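Local atomic coordinates of replicative DNA helicase DnaB, 1st part (Mycobacterium tuberculosis, PDB entry 2R5U), a protein that forms the N-terminal domain of the hexameric replicative helicase, which probably uses ATP to unwind double-stranded DNA in the 5'-3' direction ahead of the replisome. Residues 49-61 against 120-134. Residues are numbered along the deposited sequence; the frame is centred on the assembly and turned at random.
Sequences ADVLERLRPGDFY and GYYASIVAEKALLRR
Asp59 beside Ala130 (CA atoms 5.1 Å apart) and Val51 beside Gly120 (5.2 Å) end a register in which the close of helix 45-52 and its following loop run along helix 119-147 in the same chain direction. Gly120 lets Arg54 lie flat on the backbone: Gly120 CA sits 3.7 Å above the guanidinium plane of Arg54, over its centre, and Arg54 NH1 turns back to Asp50 O (2.7 Å) in that plane. Leu55 reaches the helix through CD2, 3.8 Å from Ala127 CB, and also meets Val126 CG1; Ala123 CB packs against its CG. A type II turn, Arg56 to Asp59, is gripped by Arg134, whose extended chain brings NH2 to Pro57 O (2.9 Å, N-H...O 147°). Asp59 OD1 lies over a face of the same guanidinium, 3.3 Å from NH2, so this salt bridge rests on charge alone; OD2 accepts Arg56 N. Bent at chi3 (-6°), Arg133 turns one guanidinium face to Tyr61 CB and hydrogen-bonds through NH2 to Asp59 O from above the carbonyl plane (2.9 Å). A water bridges that oxygen, Val126 O and Arg133 NH1. Pro28 O, before helix 31-43, also accepts from Arg133 NH1, and Glu34 OE2 of that helix from Tyr61 N; Val51 packs on the same helix, Phe60 meets Tyr69 of helix 63-77, and Arg134 touches helix 155-169, partner of helix 119-147 in the domain's helical hairpin.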
# COMPACT_ATOMS: atom_id res chain seq x y z
N ALA B 49 -3.62 -27.16 32.38
CA ALA B 49 -5.09 -27.31 32.38
C ALA B 49 -5.74 -26.33 33.34
O ALA B 49 -6.73 -25.69 33.01
CB ALA B 49 -5.50 -28.75 32.74
N ASP B 50 -5.16 -26.21 34.53
CA ASP B 50 -5.64 -25.23 35.52
C ASP B 50 -5.62 -23.77 35.03
O ASP B 50 -6.58 -23.02 35.23
CB ASP B 50 -4.78 -25.32 36.76
CG ASP B 50 -5.48 -25.96 37.89
OD1 ASP B 50 -5.90 -25.19 38.80
OD2 ASP B 50 -5.65 -27.20 37.87
N VAL B 51 -4.51 -23.41 34.40
CA VAL B 51 -4.27 -22.07 33.89
C VAL B 51 -5.26 -21.72 32.77
O VAL B 51 -5.81 -20.60 32.72
CB VAL B 51 -2.77 -21.94 33.44
CG1 VAL B 51 -2.54 -20.71 32.62
CG2 VAL B 51 -1.86 -21.95 34.69
N LEU B 52 -5.48 -22.68 31.88
CA LEU B 52 -6.41 -22.54 30.77
C LEU B 52 -7.85 -22.24 31.18
O LEU B 52 -8.57 -21.56 30.46
CB LEU B 52 -6.38 -23.77 29.87
CG LEU B 52 -5.38 -23.67 28.72
CD1 LEU B 52 -5.43 -24.94 27.89
CD2 LEU B 52 -5.80 -22.50 27.86
N GLU B 53 -8.27 -22.74 32.34
CA GLU B 53 -9.57 -22.40 32.93
C GLU B 53 -9.75 -20.90 33.13
O GLU B 53 -10.88 -20.39 33.10
CB GLU B 53 -9.71 -23.04 34.31
CG GLU B 53 -9.27 -24.47 34.36
CD GLU B 53 -10.41 -25.41 34.33
OE1 GLU B 53 -10.55 -26.17 35.32
OE2 GLU B 53 -11.18 -25.39 33.34
N ARG B 54 -8.65 -20.20 33.35
CA ARG B 54 -8.71 -18.82 33.78
C ARG B 54 -8.26 -17.80 32.74
O ARG B 54 -8.79 -16.69 32.70
CB ARG B 54 -7.89 -18.64 35.05
CG ARG B 54 -8.50 -19.23 36.28
CD ARG B 54 -7.38 -19.69 37.17
NE ARG B 54 -7.81 -20.30 38.43
CZ ARG B 54 -7.88 -21.61 38.65
NH1 ARG B 54 -7.58 -22.48 37.68
NH2 ARG B 54 -8.24 -22.07 39.84
N LEU B 55 -7.29 -18.17 31.92
CA LEU B 55 -6.69 -17.23 30.99
C LEU B 55 -7.19 -17.36 29.56
O LEU B 55 -7.58 -18.43 29.11
CB LEU B 55 -5.15 -17.34 31.01
CG LEU B 55 -4.47 -17.03 32.35
CD1 LEU B 55 -2.98 -16.94 32.18
CD2 LEU B 55 -5.02 -15.75 32.96
N ARG B 56 -7.15 -16.23 28.86
CA ARG B 56 -7.51 -16.13 27.45
C ARG B 56 -6.29 -15.57 26.71
O ARG B 56 -5.43 -14.96 27.36
CB ARG B 56 -8.70 -15.17 27.28
CG ARG B 56 -9.80 -15.24 28.36
CD ARG B 56 -10.85 -16.34 28.09
NE ARG B 56 -10.35 -17.70 28.29
CZ ARG B 56 -10.67 -18.49 29.32
NH1 ARG B 56 -11.53 -18.11 30.26
NH2 ARG B 56 -10.13 -19.70 29.39
N PRO B 57 -6.18 -15.80 25.38
CA PRO B 57 -5.15 -15.09 24.59
C PRO B 57 -5.13 -13.58 24.85
O PRO B 57 -6.18 -12.95 24.96
CB PRO B 57 -5.54 -15.36 23.12
CG PRO B 57 -6.87 -16.10 23.17
CD PRO B 57 -6.95 -16.73 24.54
N GLY B 58 -3.93 -13.01 24.98
CA GLY B 58 -3.79 -11.57 25.20
C GLY B 58 -3.71 -11.14 26.65
O GLY B 58 -3.43 -9.98 26.92
N ASP B 59 -3.91 -12.08 27.59
CA ASP B 59 -3.94 -11.75 29.02
C ASP B 59 -2.59 -11.34 29.65
O ASP B 59 -2.53 -10.69 30.70
CB ASP B 59 -4.59 -12.89 29.82
CG ASP B 59 -6.13 -12.86 29.77
OD1 ASP B 59 -6.73 -11.88 29.27
OD2 ASP B 59 -6.75 -13.83 30.24
N PHE B 60 -1.50 -11.70 28.99
CA PHE B 60 -0.18 -11.36 29.51
C PHE B 60 0.17 -9.94 29.09
O PHE B 60 0.02 -9.60 27.93
CB PHE B 60 0.87 -12.35 29.01
CG PHE B 60 0.78 -13.69 29.69
CD1 PHE B 60 -0.12 -14.65 29.24
CD2 PHE B 60 1.54 -13.95 30.83
CE1 PHE B 60 -0.23 -15.89 29.89
CE2 PHE B 60 1.44 -15.18 31.49
CZ PHE B 60 0.55 -16.15 31.00
N TYR B 61 0.60 -9.11 30.04
CA TYR B 61 1.05 -7.76 29.72
C TYR B 61 2.34 -7.78 28.92
O TYR B 61 2.46 -7.09 27.90
CB TYR B 61 1.24 -6.90 30.98
CG TYR B 61 1.72 -5.50 30.64
CD1 TYR B 61 2.99 -5.07 31.00
CD2 TYR B 61 0.92 -4.63 29.88
CE1 TYR B 61 3.44 -3.78 30.66
CE2 TYR B 61 1.36 -3.35 29.52
CZ TYR B 61 2.62 -2.93 29.92
OH TYR B 61 3.05 -1.66 29.58
N GLY B 120 -2.78 -22.10 39.22
CA GLY B 120 -4.12 -21.55 39.10
C GLY B 120 -4.33 -20.28 39.92
O GLY B 120 -5.01 -19.34 39.48
N TYR B 121 -3.78 -20.28 41.13
CA TYR B 121 -3.81 -19.09 41.96
C TYR B 121 -3.14 -17.90 41.25
O TYR B 121 -3.72 -16.82 41.18
CB TYR B 121 -3.16 -19.36 43.32
CG TYR B 121 -2.81 -18.09 44.07
CD1 TYR B 121 -1.51 -17.59 44.05
CD2 TYR B 121 -3.78 -17.39 44.77
CE1 TYR B 121 -1.18 -16.42 44.72
CE2 TYR B 121 -3.46 -16.22 45.45
CZ TYR B 121 -2.17 -15.74 45.41
OH TYR B 121 -1.85 -14.59 46.08
N TYR B 122 -1.94 -18.11 40.70
CA TYR B 122 -1.26 -17.03 39.99
C TYR B 122 -1.98 -16.63 38.70
O TYR B 122 -1.99 -15.45 38.35
CB TYR B 122 0.22 -17.34 39.77
CG TYR B 122 1.02 -17.36 41.06
CD1 TYR B 122 1.47 -18.56 41.60
CD2 TYR B 122 1.31 -16.17 41.74
CE1 TYR B 122 2.21 -18.58 42.79
CE2 TYR B 122 2.03 -16.18 42.93
CZ TYR B 122 2.48 -17.39 43.45
OH TYR B 122 3.20 -17.40 44.64
N ALA B 123 -2.60 -17.61 38.02
CA ALA B 123 -3.38 -17.33 36.83
C ALA B 123 -4.56 -16.41 37.16
O ALA B 123 -4.89 -15.54 36.38
CB ALA B 123 -3.89 -18.62 36.19
N SER B 124 -5.19 -16.63 38.32
CA SER B 124 -6.31 -15.79 38.74
C SER B 124 -5.89 -14.31 38.92
O SER B 124 -6.68 -13.40 38.62
CB SER B 124 -7.03 -16.37 39.96
OG SER B 124 -6.43 -15.97 41.19
N ILE B 125 -4.66 -14.08 39.38
CA ILE B 125 -4.08 -12.75 39.50
C ILE B 125 -3.91 -12.15 38.11
O ILE B 125 -4.34 -11.03 37.86
CB ILE B 125 -2.70 -12.75 40.23
CG1 ILE B 125 -2.83 -13.15 41.72
CG2 ILE B 125 -2.00 -11.40 40.06
CD1 ILE B 125 -3.58 -12.13 42.57
N VAL B 126 -3.29 -12.91 37.21
CA VAL B 126 -3.04 -12.46 35.85
C VAL B 126 -4.36 -12.12 35.14
O VAL B 126 -4.42 -11.14 34.42
CB VAL B 126 -2.19 -13.48 35.02
CG1 VAL B 126 -2.02 -13.02 33.59
CG2 VAL B 126 -0.79 -13.67 35.65
N ALA B 127 -5.38 -12.94 35.35
CA ALA B 127 -6.72 -12.73 34.78
C ALA B 127 -7.41 -11.46 35.30
O ALA B 127 -8.01 -10.72 34.52
CB ALA B 127 -7.58 -13.95 35.04
N GLU B 128 -7.32 -11.23 36.60
CA GLU B 128 -7.84 -10.02 37.22
C GLU B 128 -7.19 -8.77 36.65
O GLU B 128 -7.88 -7.81 36.28
CB GLU B 128 -7.66 -10.05 38.73
CG GLU B 128 -8.96 -9.98 39.49
CD GLU B 128 -8.78 -9.77 40.97
OE1 GLU B 128 -7.84 -9.03 41.36
OE2 GLU B 128 -9.59 -10.33 41.75
N LYS B 129 -5.86 -8.78 36.54
CA LYS B 129 -5.11 -7.67 35.98
C LYS B 129 -5.42 -7.46 34.50
O LYS B 129 -5.49 -6.31 34.02
CB LYS B 129 -3.60 -7.87 36.22
CG LYS B 129 -3.23 -7.96 37.71
CD LYS B 129 -3.40 -6.64 38.46
CE LYS B 129 -3.05 -6.81 39.94
NZ LYS B 129 -3.16 -5.52 40.68
N ALA B 130 -5.63 -8.57 33.78
CA ALA B 130 -6.03 -8.49 32.39
C ALA B 130 -7.42 -7.84 32.28
O ALA B 130 -7.60 -6.95 31.46
CB ALA B 130 -6.01 -9.84 31.73
N LEU B 131 -8.37 -8.28 33.11
CA LEU B 131 -9.72 -7.66 33.15
C LEU B 131 -9.64 -6.14 33.30
O LEU B 131 -10.16 -5.40 32.46
CB LEU B 131 -10.59 -8.28 34.24
CG LEU B 131 -12.11 -7.99 34.20
CD1 LEU B 131 -12.66 -8.15 32.78
CD2 LEU B 131 -12.86 -8.90 35.15
N LEU B 132 -8.94 -5.71 34.34
CA LEU B 132 -8.71 -4.30 34.62
C LEU B 132 -8.00 -3.52 33.51
O LEU B 132 -8.41 -2.39 33.18
CB LEU B 132 -7.99 -4.13 35.95
CG LEU B 132 -8.75 -4.63 37.18
CD1 LEU B 132 -7.82 -4.67 38.38
CD2 LEU B 132 -9.98 -3.74 37.46
N ARG B 133 -6.96 -4.11 32.91
CA ARG B 133 -6.30 -3.51 31.75
C ARG B 133 -7.22 -3.33 30.55
O ARG B 133 -7.15 -2.31 29.88
CB ARG B 133 -5.07 -4.31 31.29
CG ARG B 133 -3.79 -3.55 31.40
CD ARG B 133 -2.55 -4.19 30.72
NE ARG B 133 -2.72 -5.54 30.16
CZ ARG B 133 -2.76 -6.69 30.84
NH1 ARG B 133 -2.68 -6.72 32.17
NH2 ARG B 133 -2.90 -7.83 30.17
N ARG B 134 -8.03 -4.34 30.26
CA ARG B 134 -8.98 -4.25 29.16
C ARG B 134 -10.04 -3.18 29.39
O ARG B 134 -10.54 -2.58 28.43
CB ARG B 134 -9.62 -5.61 28.86
CG ARG B 134 -8.75 -6.43 27.92
CD ARG B 134 -9.15 -7.88 27.80
NE ARG B 134 -8.05 -8.65 27.20
CZ ARG B 134 -8.11 -9.92 26.81
NH1 ARG B 134 -9.24 -10.61 26.94
NH2 ARG B 134 -7.04 -10.50 26.28
O HOH W 1 -2.57 -9.63 33.08